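PDB 4YD8: protein PTHB1 from Homo sapiens, which serves as a subunit of the BBSome, a coat complex thought to sort specific membrane proteins to the primary cilium and required for ciliogenesis. Local coordinates for residues 271-276 with 282-287; 165-168 with 174-177; 87-90 with 94-97. All blocks are in the same frame, centred on the assembly; numbering follows the deposited sequence.

Contact 1. Residues 271-276 with 282-287; sequences NFFCLK and RFMKKL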
loop_
_atom_site.group_PDB
_atom_site.type_symbol
_atom_site.label_atom_id
_atom_site.label_comp_id
_atom_site.label_asym_id
_atom_site.label_seq_id
_atom_site.Cartn_x
_atom_site.Cartn_y
_atom_site.Cartn_z
ATOM N N ASN A 271 -5.993 18.287 4.320
ATOM C CA ASN A 271 -6.989 18.108 3.278
ATOM C C ASN A 271 -6.809 16.789 2.567
ATOM O O ASN A 271 -5.734 16.191 2.572
ATOM C CB ASN A 271 -6.927 19.254 2.254
ATOM C CG ASN A 271 -7.315 20.595 2.843
ATOM O OD1 ASN A 271 -8.477 20.997 2.788
ATOM N ND2 ASN A 271 -6.336 21.308 3.394
ATOM N N PHE A 272 -7.880 16.351 1.938
ATOM C CA PHE A 272 -7.872 15.164 1.123
ATOM C C PHE A 272 -8.213 15.623 -0.300
ATOM O O PHE A 272 -9.168 16.389 -0.501
ATOM C CB PHE A 272 -8.869 14.170 1.759
ATOM C CG PHE A 272 -9.485 13.179 0.835
ATOM C CD1 PHE A 272 -8.714 12.241 0.182
ATOM C CD2 PHE A 272 -10.865 13.094 0.734
ATOM C CE1 PHE A 272 -9.308 11.283 -0.631
ATOM C CE2 PHE A 272 -11.462 12.144 -0.060
ATOM C CZ PHE A 272 -10.686 11.236 -0.749
ATOM N N PHE A 273 -7.410 15.198 -1.270
ATOM C CA PHE A 273 -7.560 15.631 -2.658
ATOM C C PHE A 273 -7.834 14.472 -3.613
ATOM O O PHE A 273 -7.234 13.403 -3.502
ATOM C CB PHE A 273 -6.288 16.340 -3.158
ATOM C CG PHE A 273 -5.855 17.520 -2.331
ATOM C CD1 PHE A 273 -5.131 17.344 -1.158
ATOM C CD2 PHE A 273 -6.112 18.822 -2.766
ATOM C CE1 PHE A 273 -4.695 18.462 -0.397
ATOM C CE2 PHE A 273 -5.672 19.932 -2.032
ATOM C CZ PHE A 273 -4.983 19.751 -0.840
ATOM N N CYS A 274 -8.703 14.708 -4.588
ATOM C CA CYS A 274 -8.839 13.815 -5.727
ATOM C C CYS A 274 -8.468 14.589 -6.984
ATOM O O CYS A 274 -9.147 15.551 -7.335
ATOM C CB CYS A 274 -10.268 13.268 -5.828
ATOM S SG CYS A 274 -10.532 12.279 -7.320
ATOM N N LEU A 275 -7.375 14.190 -7.646
ATOM C CA LEU A 275 -6.906 14.873 -8.857
ATOM C C LEU A 275 -7.246 14.110 -10.124
ATOM O O LEU A 275 -7.264 12.868 -10.127
ATOM C CB LEU A 275 -5.386 15.076 -8.805
ATOM C CG LEU A 275 -4.804 15.611 -7.501
ATOM C CD1 LEU A 275 -3.294 15.844 -7.676
ATOM C CD2 LEU A 275 -5.500 16.899 -7.054
ATOM N N LYS A 276 -7.523 14.851 -11.195
ATOM C CA LYS A 276 -7.565 14.264 -12.538
ATOM C C LYS A 276 -6.152 13.863 -12.920
ATOM O O LYS A 276 -5.195 14.373 -12.334
ATOM C CB LYS A 276 -8.131 15.247 -13.567
ATOM C CG LYS A 276 -9.623 15.488 -13.421
ATOM C CD LYS A 276 -10.084 16.692 -14.225
ATOM C CE LYS A 276 -9.652 16.597 -15.676
ATOM N NZ LYS A 276 -9.988 15.275 -16.274
ATOM N N ARG A 282 -10.021 17.474 -9.029
ATOM C CA ARG A 282 -11.382 17.041 -9.321
ATOM C C ARG A 282 -12.283 17.394 -8.128
ATOM O O ARG A 282 -13.354 17.974 -8.297
ATOM C CB ARG A 282 -11.427 15.537 -9.628
ATOM C CG ARG A 282 -12.776 15.045 -10.174
ATOM C CD ARG A 282 -12.796 13.523 -10.383
ATOM N NE ARG A 282 -12.203 13.094 -11.652
ATOM C CZ ARG A 282 -11.095 12.365 -11.752
ATOM N NH1 ARG A 282 -10.449 11.991 -10.661
ATOM N NH2 ARG A 282 -10.630 12.011 -12.939
ATOM N N PHE A 283 -11.843 17.036 -6.927
ATOM C CA PHE A 283 -12.490 17.558 -5.719
ATOM C C PHE A 283 -11.505 17.556 -4.556
ATOM O O PHE A 283 -10.451 16.904 -4.606
ATOM C CB PHE A 283 -13.785 16.782 -5.360
ATOM C CG PHE A 283 -13.569 15.347 -4.929
ATOM C CD1 PHE A 283 -13.009 15.042 -3.697
ATOM C CD2 PHE A 283 -13.996 14.300 -5.740
ATOM C CE1 PHE A 283 -12.829 13.721 -3.300
ATOM C CE2 PHE A 283 -13.815 12.981 -5.347
ATOM C CZ PHE A 283 -13.234 12.698 -4.128
HETATM N N MSE A 284 -11.830 18.303 -3.511
HETATM C CA MSE A 284 -11.017 18.287 -2.307
HETATM C C MSE A 284 -11.905 18.532 -1.102
HETATM O O MSE A 284 -13.003 19.082 -1.222
HETATM C CB MSE A 284 -9.897 19.337 -2.388
HETATM C CG MSE A 284 -10.391 20.743 -2.227
HETATM SE SE MSE A 284 -8.929 22.062 -2.320
HETATM C CE MSE A 284 -8.126 21.657 -0.615
ATOM N N LYS A 285 -11.437 18.089 0.053
ATOM C CA LYS A 285 -12.198 18.124 1.276
ATOM C C LYS A 285 -11.286 18.457 2.453
ATOM O O LYS A 285 -10.289 17.767 2.666
ATOM C CB LYS A 285 -12.862 16.759 1.491
ATOM C CG LYS A 285 -13.249 16.447 2.923
ATOM C CD LYS A 285 -14.445 17.251 3.349
ATOM C CE LYS A 285 -15.159 16.568 4.512
ATOM N NZ LYS A 285 -16.360 17.343 4.897
ATOM N N LYS A 286 -11.629 19.499 3.212
ATOM C CA LYS A 286 -10.921 19.795 4.448
ATOM C C LYS A 286 -11.258 18.745 5.494
ATOM O O LYS A 286 -12.417 18.441 5.727
ATOM C CB LYS A 286 -11.275 21.190 4.964
ATOM C CG LYS A 286 -10.738 21.488 6.357
ATOM C CD LYS A 286 -10.944 22.946 6.743
ATOM C CE LYS A 286 -10.286 23.261 8.083
ATOM N NZ LYS A 286 -8.849 22.859 8.087
ATOM N N LEU A 287 -10.235 18.183 6.120
ATOM C CA LEU A 287 -10.460 17.169 7.137
ATOM C C LEU A 287 -10.617 17.823 8.511
ATOM O O LEU A 287 -9.896 18.748 8.840
ATOM C CB LEU A 287 -9.312 16.167 7.124
ATOM C CG LEU A 287 -9.250 15.356 5.822
ATOM C CD1 LEU A 287 -7.986 14.540 5.786
ATOM C CD2 LEU A 287 -10.462 14.457 5.680
#
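Phe272 and Lys285 exchange a pair of backbone hydrogen bonds, and Cys274 and Phe283 a second pair, joining strands 271-275 and 281-286 as the antiparallel outer hairpin of a four-stranded propeller blade. Cys274 N gives to Phe283 O at 2.8 Å. Cys274 O is gripped twice, by Arg282 N at 2.7 Å and by Phe283 N at 3.1 Å; two residues face one, a classic beta bulge.

Aromatic contacts line the face that carries Phe272, Cys274 and Phe283. With chi1 at 67°, Phe283 CG stands between its own backbone N and carbonyl carbon, which folds the ring back over the partner strand. Cys274 CB lies over the middle of that ring in a CH-pi contact, 3.5 Å from its centroid, and SG approaches it obliquely. A cysteine is slim enough to sit beneath a ring so close to the backbone. The Phe283 edge also turns toward the Phe272 face, an offset edge-to-face pair with planes at 68°. On the other face, selenomethionine Met284 runs beside Phe273 as a Met-aromatic contact, though its two conformers make the detail doubtful.

Polar side chains fill the margins. Asn271 OD1 rests 3.2 Å from Lys286 CA, while ND2 bonds to Glu247. In one conformer, Arg282 reaches Cys274 SG from NH1 by a weak hydrogen bond and Ser262 O from NH2.

Backbone bonds and the Phe272, Cys274 and Phe283 cluster hold the hairpin on one face and Phe273 is buried on the other; exposed Arg282 and Lys286, each in two conformers, are probably mobile.

Contact 2. Residues 165-168 with 174-177; sequences LMVF and AFGR
Val167 and Phe175 lie side by side across the hairpin, pointing the same way, with Val167 CB over one face of the ring near its rim and Val167 CG2 3.7 Å from Phe175 CE1. The branched valine offers a broad apolar surface to a flat ring. Phe175 CG lies between its backbone N and carbonyl carbon (chi1 59°), which turns the ring toward the partner strand.

The backbone sets this register. Val167 N gives an almost straight bond to Phe175 O at 2.9 Å. In return Val167 O accepts from Ala174 N at 2.9 Å and, weakly, from Phe175 N, so that two residues oppose one in a classic beta bulge. Farther along, Leu165 and Arg177 exchange two bonds, and the preceding Gly176, opposite Met166, brings its CA within 3.2 Å of Leu165 O.

On the ring side opposite Val167 lies the Arg177 guanidinium, one face of it over Phe175 CD1. Its NH1 bonds back to Gly176 O at 3.0 Å, while NE and NH2 reach Leu214 O and Ala215 O. With an alanine at Phe175, Val167 would probably lose the ring it lies against, and the Arg177 guanidinium the flat surface beside it.

Helix 211-216 packs against this face, with Leu214 on Leu165, Tyr211 on Val167 and Ala215 on Phe175; on the inner side, strand 155-160 pairs with strand 164-169 and continues the blade.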
loop_
_atom_site.group_PDB
_atom_site.type_symbol
_atom_site.label_atom_id
_atom_site.label_comp_id
_atom_site.label_asym_id
_atom_site.label_seq_id
_atom_site.Cartn_x
_atom_site.Cartn_y
_atom_site.Cartn_z
ATOM N N LEU A 165 15.313 8.338 -8.210
ATOM C CA LEU A 165 14.399 7.264 -8.594
ATOM C C LEU A 165 15.213 6.189 -9.290
ATOM O O LEU A 165 15.868 6.454 -10.304
ATOM C CB LEU A 165 13.284 7.773 -9.503
ATOM C CG LEU A 165 12.348 8.845 -8.935
ATOM C CD1 LEU A 165 11.203 9.064 -9.911
ATOM C CD2 LEU A 165 11.813 8.448 -7.561
HETATM N N MSE A 166 15.181 4.988 -8.720
HETATM C CA MSE A 166 15.958 3.854 -9.184
HETATM C C MSE A 166 15.011 2.798 -9.741
HETATM O O MSE A 166 14.175 2.251 -9.018
HETATM C CB MSE A 166 16.820 3.296 -8.035
HETATM C CG MSE A 166 17.716 4.372 -7.358
HETATM SE SE MSE A 166 18.842 3.719 -5.878
HETATM C CE MSE A 166 17.423 3.495 -4.510
ATOM N N VAL A 167 15.129 2.547 -11.040
ATOM C CA VAL A 167 14.193 1.691 -11.750
ATOM C C VAL A 167 14.826 0.341 -12.016
ATOM O O VAL A 167 15.952 0.255 -12.521
ATOM C CB VAL A 167 13.739 2.334 -13.077
ATOM C CG1 VAL A 167 12.877 1.371 -13.872
ATOM C CG2 VAL A 167 12.993 3.641 -12.810
ATOM N N PHE A 168 14.095 -0.708 -11.654
ATOM C CA PHE A 168 14.534 -2.081 -11.835
ATOM C C PHE A 168 13.578 -2.822 -12.755
ATOM O O PHE A 168 12.375 -2.862 -12.508
ATOM C CB PHE A 168 14.622 -2.801 -10.485
ATOM C CG PHE A 168 15.663 -2.223 -9.564
ATOM C CD1 PHE A 168 15.369 -1.132 -8.758
ATOM C CD2 PHE A 168 16.940 -2.757 -9.529
ATOM C CE1 PHE A 168 16.339 -0.585 -7.928
ATOM C CE2 PHE A 168 17.914 -2.226 -8.690
ATOM C CZ PHE A 168 17.607 -1.137 -7.889
ATOM N N ALA A 174 17.791 -1.008 -14.346
ATOM C CA ALA A 174 17.622 -0.257 -15.586
ATOM C C ALA A 174 18.393 1.061 -15.549
ATOM O O ALA A 174 19.336 1.255 -16.304
ATOM C CB ALA A 174 16.139 0.002 -15.850
ATOM N N PHE A 175 18.000 1.964 -14.659
ATOM C CA PHE A 175 18.645 3.269 -14.578
ATOM C C PHE A 175 18.242 4.002 -13.302
ATOM O O PHE A 175 17.340 3.564 -12.578
ATOM C CB PHE A 175 18.288 4.131 -15.797
ATOM C CG PHE A 175 16.807 4.370 -15.952
ATOM C CD1 PHE A 175 16.172 5.376 -15.239
ATOM C CD2 PHE A 175 16.049 3.577 -16.800
ATOM C CE1 PHE A 175 14.805 5.590 -15.369
ATOM C CE2 PHE A 175 14.684 3.787 -16.935
ATOM C CZ PHE A 175 14.063 4.797 -16.217
ATOM N N GLY A 176 18.907 5.124 -13.046
ATOM C CA GLY A 176 18.575 5.976 -11.913
ATOM C C GLY A 176 18.609 7.456 -12.286
ATOM O O GLY A 176 19.474 7.890 -13.047
ATOM N N ARG A 177 17.662 8.227 -11.753
ATOM C CA ARG A 177 17.548 9.659 -12.043
ATOM C C ARG A 177 17.281 10.447 -10.774
ATOM O O ARG A 177 16.411 10.075 -9.997
ATOM C CB ARG A 177 16.413 9.924 -13.030
ATOM C CG ARG A 177 16.466 9.111 -14.313
ATOM C CD ARG A 177 17.557 9.602 -15.252
ATOM N NE ARG A 177 17.575 8.809 -16.480
ATOM C CZ ARG A 177 18.541 7.960 -16.819
ATOM N NH1 ARG A 177 19.601 7.791 -16.033
ATOM N NH2 ARG A 177 18.453 7.291 -17.960
#

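Contact 3. Residues 87-90 with 94-97; sequences VGKF and TEML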
loop_
_atom_site.group_PDB
_atom_site.type_symbol
_atom_site.label_atom_id
_atom_site.label_comp_id
_atom_site.label_asym_id
_atom_site.label_seq_id
_atom_site.Cartn_x
_atom_site.Cartn_y
_atom_site.Cartn_z
ATOM N N VAL A 87 3.359 -6.752 -3.623
ATOM C CA VAL A 87 3.171 -8.031 -4.292
ATOM C C VAL A 87 2.798 -7.736 -5.723
ATOM O O VAL A 87 1.907 -6.926 -5.973
ATOM C CB VAL A 87 2.067 -8.873 -3.603
ATOM C CG1 VAL A 87 1.720 -10.111 -4.454
ATOM C CG2 VAL A 87 2.505 -9.258 -2.181
ATOM N N GLY A 88 3.482 -8.375 -6.666
ATOM C CA GLY A 88 3.278 -8.073 -8.062
ATOM C C GLY A 88 4.000 -9.045 -8.972
ATOM O O GLY A 88 4.613 -10.015 -8.516
ATOM N N LYS A 89 3.943 -8.773 -10.266
ATOM C CA LYS A 89 4.541 -9.678 -11.246
ATOM C C LYS A 89 6.026 -9.352 -11.452
ATOM O O LYS A 89 6.420 -8.866 -12.513
ATOM C CB LYS A 89 3.786 -9.603 -12.582
ATOM C CG LYS A 89 2.301 -9.995 -12.466
ATOM C CD LYS A 89 1.542 -9.665 -13.743
ATOM C CE LYS A 89 0.052 -9.975 -13.579
ATOM N NZ LYS A 89 -0.648 -9.868 -14.885
ATOM N N PHE A 90 6.829 -9.654 -10.438
ATOM C CA PHE A 90 8.201 -9.169 -10.358
ATOM C C PHE A 90 9.221 -10.132 -10.975
ATOM O O PHE A 90 10.423 -9.849 -10.959
ATOM C CB PHE A 90 8.572 -8.914 -8.898
ATOM C CG PHE A 90 7.685 -7.922 -8.202
ATOM C CD1 PHE A 90 7.270 -6.757 -8.849
ATOM C CD2 PHE A 90 7.269 -8.150 -6.901
ATOM C CE1 PHE A 90 6.452 -5.829 -8.194
ATOM C CE2 PHE A 90 6.449 -7.220 -6.230
ATOM C CZ PHE A 90 6.045 -6.069 -6.879
ATOM N N THR A 94 7.027 -15.192 -16.126
ATOM C CA THR A 94 5.783 -15.640 -15.492
ATOM C C THR A 94 4.926 -14.457 -15.065
ATOM O O THR A 94 5.430 -13.357 -14.805
ATOM C CB THR A 94 6.056 -16.536 -14.256
ATOM O OG1 THR A 94 4.810 -16.921 -13.648
ATOM C CG2 THR A 94 6.881 -15.802 -13.218
ATOM N N GLU A 95 3.619 -14.674 -14.984
ATOM C CA GLU A 95 2.733 -13.640 -14.468
ATOM C C GLU A 95 2.295 -13.936 -13.041
ATOM O O GLU A 95 1.462 -13.225 -12.471
ATOM C CB GLU A 95 1.525 -13.458 -15.391
ATOM C CG GLU A 95 1.922 -12.792 -16.703
ATOM C CD GLU A 95 0.746 -12.228 -17.471
ATOM O OE1 GLU A 95 0.049 -11.350 -16.934
ATOM O OE2 GLU A 95 0.526 -12.659 -18.619
HETATM N N MSE A 96 2.878 -14.967 -12.442
HETATM C CA MSE A 96 2.584 -15.247 -11.039
HETATM C C MSE A 96 3.016 -14.087 -10.132
HETATM O O MSE A 96 4.008 -13.395 -10.394
HETATM C CB MSE A 96 3.260 -16.540 -10.585
HETATM C CG MSE A 96 2.587 -17.791 -11.100
HETATM SE SE MSE A 96 2.860 -19.225 -9.822
HETATM C CE MSE A 96 1.211 -20.155 -10.066
ATOM N N LEU A 97 2.239 -13.857 -9.078
ATOM C CA LEU A 97 2.582 -12.812 -8.119
ATOM C C LEU A 97 3.746 -13.259 -7.243
ATOM O O LEU A 97 3.851 -14.433 -6.868
ATOM C CB LEU A 97 1.376 -12.443 -7.240
ATOM C CG LEU A 97 0.125 -11.998 -8.004
ATOM C CD1 LEU A 97 -1.060 -11.744 -7.048
ATOM C CD2 LEU A 97 0.449 -10.759 -8.829
#
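Lys89 and Glu95 meet in a salt bridge across the loop that joins strands 84-88 and 98-102 of one blade in the seven-bladed beta-propeller. Lys89 is the centre of an inverse gamma turn, in which Phe90 N makes a weak bond to Gly88 O. On the returning side Thr94 OG1 accepts from Met96 N at 3.0 Å, an ST turn that shapes the backbone around Glu95.

Lys89 leaves the chain with CG beside its backbone N (chi1 -60°) and is extended from there on. The aliphatic part therefore runs past the Glu95 carbonyl, with CG 3.3 Å from Glu95 O, before the ammonium reaches the carboxylate. A long lysine suits the place because it can span the loop and still end near solvent.

Leu97 and Val87 cross at about a right angle, Val87 CG1 lying 3.6 Å from Leu97 CB. Having CG1 anti to its own N (chi1 171°) points that methyl at the leucine. Leu97 CD2 also rests against Gly88, 4.0 Å from its CA. Over the Gly88 CA comes the face of the Phe90 ring, offset toward its rim; a beta carbon at Gly88 would run into Phe90 CZ, which is a likely reason for a glycine here. Tyr144 meets the Phe90 ring edge-to-face, and Asp154 accepts from Lys89 N.

In the salt bridge itself, Lys89 NZ stands 2.6 Å from Glu95 OE1, nearly in line with the CD-OE1 bond.

The three contacts share no strand and belong to different blades of the propeller. Contacts 1 and 2 are alike in build: each ties the third and outermost fourth strands of a blade, and each has a classic bulge whose second residue is a phenylalanine set against its partner. Contact 2 is the buried one, roofed by helix 211-216, so apolar chains and an arginine with several hydrogen bonds to backbone carbonyls dominate; contact 1 is partly open, with lysines along its margin. Contact 3, partly buried, closes the loop between the first two strands of its blade, Val87 and Gly88 buried and Glu95 exposed, by side chains without strand pairing. Contacts 1 and 3 lie on opposite sides of the chain's centre.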